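Long-range contact in S-adenosylmethionine tRNA ribosyltransferase (Rhodococcus sp., PDB 2NS0), which is of unknown function but may be an S-adenosylmethionine-dependent tRNA ribosyltransferase, and probably has a small helix-turn-helix-like fold closed by a beta-sheet: residues V59-K64 / G75-R80. Numbering follows the deposited sequence.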
loop_
_atom_site.group_PDB
_atom_site.type_symbol
_atom_site.label_atom_id
_atom_site.label_comp_id
_atom_site.label_asym_id
_atom_site.label_seq_id
_atom_site.Cartn_x
_atom_site.Cartn_y
_atom_site.Cartn_z
ATOM N N VAL A 59 7.761 -4.293 1.584
ATOM C CA VAL A 59 6.422 -4.830 1.612
ATOM C C VAL A 59 6.244 -5.758 0.421
ATOM O O VAL A 59 7.042 -5.702 -0.524
ATOM C CB VAL A 59 5.325 -3.692 1.570
ATOM C CG1 VAL A 59 5.545 -2.640 2.699
ATOM C CG2 VAL A 59 5.199 -3.066 0.181
ATOM N N GLU A 60 5.216 -6.611 0.487
ATOM C CA GLU A 60 4.716 -7.342 -0.678
ATOM C C GLU A 60 3.261 -6.976 -0.926
ATOM O O GLU A 60 2.477 -6.708 0.016
ATOM C CB GLU A 60 4.780 -8.861 -0.469
ATOM C CG GLU A 60 6.190 -9.412 -0.398
ATOM C CD GLU A 60 6.231 -10.806 0.143
ATOM O OE1 GLU A 60 5.582 -11.067 1.192
ATOM O OE2 GLU A 60 6.889 -11.650 -0.505
ATOM N N VAL A 61 2.882 -7.021 -2.191
ATOM C CA VAL A 61 1.504 -6.770 -2.557
ATOM C C VAL A 61 0.981 -8.122 -3.050
ATOM O O VAL A 61 1.699 -8.841 -3.791
ATOM C CB VAL A 61 1.421 -5.714 -3.712
ATOM C CG1 VAL A 61 -0.022 -5.590 -4.235
ATOM C CG2 VAL A 61 2.041 -4.342 -3.304
ATOM N N THR A 62 -0.236 -8.482 -2.627
ATOM C CA THR A 62 -0.860 -9.738 -3.028
ATOM C C THR A 62 -2.242 -9.506 -3.612
ATOM O O THR A 62 -2.914 -8.526 -3.312
ATOM C CB THR A 62 -0.970 -10.789 -1.866
ATOM O OG1 THR A 62 -1.903 -10.330 -0.888
ATOM C CG2 THR A 62 0.418 -11.061 -1.185
ATOM N N GLN A 63 -2.647 -10.426 -4.468
ATOM C CA GLN A 63 -3.987 -10.457 -5.014
ATOM C C GLN A 63 -4.390 -11.919 -5.111
ATOM O O GLN A 63 -3.689 -12.736 -5.693
ATOM C CB GLN A 63 -4.020 -9.810 -6.385
ATOM C CG GLN A 63 -5.432 -9.627 -6.825
ATOM C CD GLN A 63 -5.519 -8.899 -8.121
ATOM O OE1 GLN A 63 -5.979 -7.764 -8.155
ATOM N NE2 GLN A 63 -5.094 -9.536 -9.201
ATOM N N LYS A 64 -5.522 -12.238 -4.511
ATOM C CA LYS A 64 -5.962 -13.599 -4.394
ATOM C C LYS A 64 -4.889 -14.552 -3.862
ATOM O O LYS A 64 -4.780 -15.699 -4.317
ATOM C CB LYS A 64 -6.530 -14.063 -5.746
ATOM C CG LYS A 64 -7.661 -13.148 -6.163
ATOM C CD LYS A 64 -8.156 -13.448 -7.469
ATOM C CE LYS A 64 -9.096 -12.368 -7.829
ATOM N NZ LYS A 64 -9.637 -12.678 -9.121
ATOM N N GLY A 75 -7.896 -4.484 -10.006
ATOM C CA GLY A 75 -8.787 -4.654 -8.886
ATOM C C GLY A 75 -8.101 -4.828 -7.550
ATOM O O GLY A 75 -6.899 -4.611 -7.444
ATOM N N PRO A 76 -8.889 -5.163 -6.507
ATOM C CA PRO A 76 -8.467 -5.169 -5.114
ATOM C C PRO A 76 -7.211 -5.987 -4.820
ATOM O O PRO A 76 -7.065 -7.124 -5.278
ATOM C CB PRO A 76 -9.692 -5.734 -4.367
ATOM C CG PRO A 76 -10.855 -5.361 -5.212
ATOM C CD PRO A 76 -10.330 -5.492 -6.631
ATOM N N ILE A 77 -6.318 -5.383 -4.052
ATOM C CA ILE A 77 -5.072 -5.994 -3.704
ATOM C C ILE A 77 -4.855 -5.797 -2.196
ATOM O O ILE A 77 -5.535 -4.975 -1.564
ATOM C CB ILE A 77 -3.882 -5.367 -4.486
ATOM C CG1 ILE A 77 -3.821 -3.821 -4.215
ATOM C CG2 ILE A 77 -3.953 -5.781 -6.009
ATOM C CD1 ILE A 77 -2.600 -3.024 -4.732
ATOM N N ARG A 78 -3.917 -6.554 -1.636
ATOM C CA ARG A 78 -3.549 -6.433 -0.211
ATOM C C ARG A 78 -2.103 -5.977 -0.099
ATOM O O ARG A 78 -1.300 -6.296 -0.965
ATOM C CB ARG A 78 -3.689 -7.790 0.493
ATOM C CG ARG A 78 -5.092 -8.407 0.476
ATOM C CD ARG A 78 -6.153 -7.434 1.017
ATOM N NE ARG A 78 -5.946 -7.028 2.421
ATOM C CZ ARG A 78 -6.784 -6.213 3.062
ATOM N NH1 ARG A 78 -7.843 -5.734 2.434
ATOM N NH2 ARG A 78 -6.587 -5.867 4.321
ATOM N N ILE A 79 -1.765 -5.231 0.959
ATOM C CA ILE A 79 -0.352 -4.827 1.204
ATOM C C ILE A 79 0.105 -5.331 2.561
ATOM O O ILE A 79 -0.584 -5.104 3.539
ATOM C CB ILE A 79 -0.161 -3.268 1.144
ATOM C CG1 ILE A 79 -0.778 -2.690 -0.145
ATOM C CG2 ILE A 79 1.300 -2.876 1.286
ATOM C CD1 ILE A 79 -1.049 -1.113 -0.079
ATOM N N ARG A 80 1.249 -6.019 2.610
ATOM C CA ARG A 80 1.778 -6.633 3.836
ATOM C C ARG A 80 3.287 -6.375 3.937
ATOM O O ARG A 80 3.982 -6.193 2.913
ATOM C CB ARG A 80 1.520 -8.176 3.847
ATOM C CG ARG A 80 2.377 -8.959 2.832
ATOM C CD ARG A 80 1.771 -10.310 2.520
ATOM N NE ARG A 80 2.717 -11.174 1.809
ATOM C CZ ARG A 80 2.479 -12.419 1.397
ATOM N NH1 ARG A 80 1.287 -13.042 1.590
ATOM N NH2 ARG A 80 3.468 -13.051 0.794
HETATM O O HOH W 1 -1.586 -11.562 1.560
#
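Glu60 pairs with Arg80 and Thr62 with Arg78 as antiparallel hydrogen-bonded pairs, four N-H...O bonds in all, with the non-hydrogen-bonded pair Val61-Ile79 between them. Arg80 N donates to Glu60 O at 3.0 Å, and Arg78 N to Thr62 O at 2.8 Å. Glu60, Thr62, Arg78 and Arg80 share one face of the sheet. Arg80 CG sits between the backbone N and the carbonyl carbon (chi1 71°), and the extended chain carries the guanidinium over strand 59-63. Its NE and NH2 both donate to Glu60 OE1, each at 2.9 Å, in a salt bridge. They meet this oxygen from above the carboxylate plane, and the two flat groups are turned 49° apart. Thr62 CG2 lies under one face of the guanidinium, 3.5 Å from Arg80 NH1. A water joins Arg80 NH1 to Thr62 OG1. Arg78 bends away, and its NE hydrogen-bonds Ser24 OG. On the face of Val61 and Ile79, Val61 CG1 meets Ile77 CD1 at 3.7 Å. Val61 and Ile79 also pack on Ala50 of helix 43-55, and Ile79 reaches helix 5-18. The strand pair thus sets an apolar face against the helices; on its largely polar face, two bonds to OE1 hold Arg80 across the neighbouring strand.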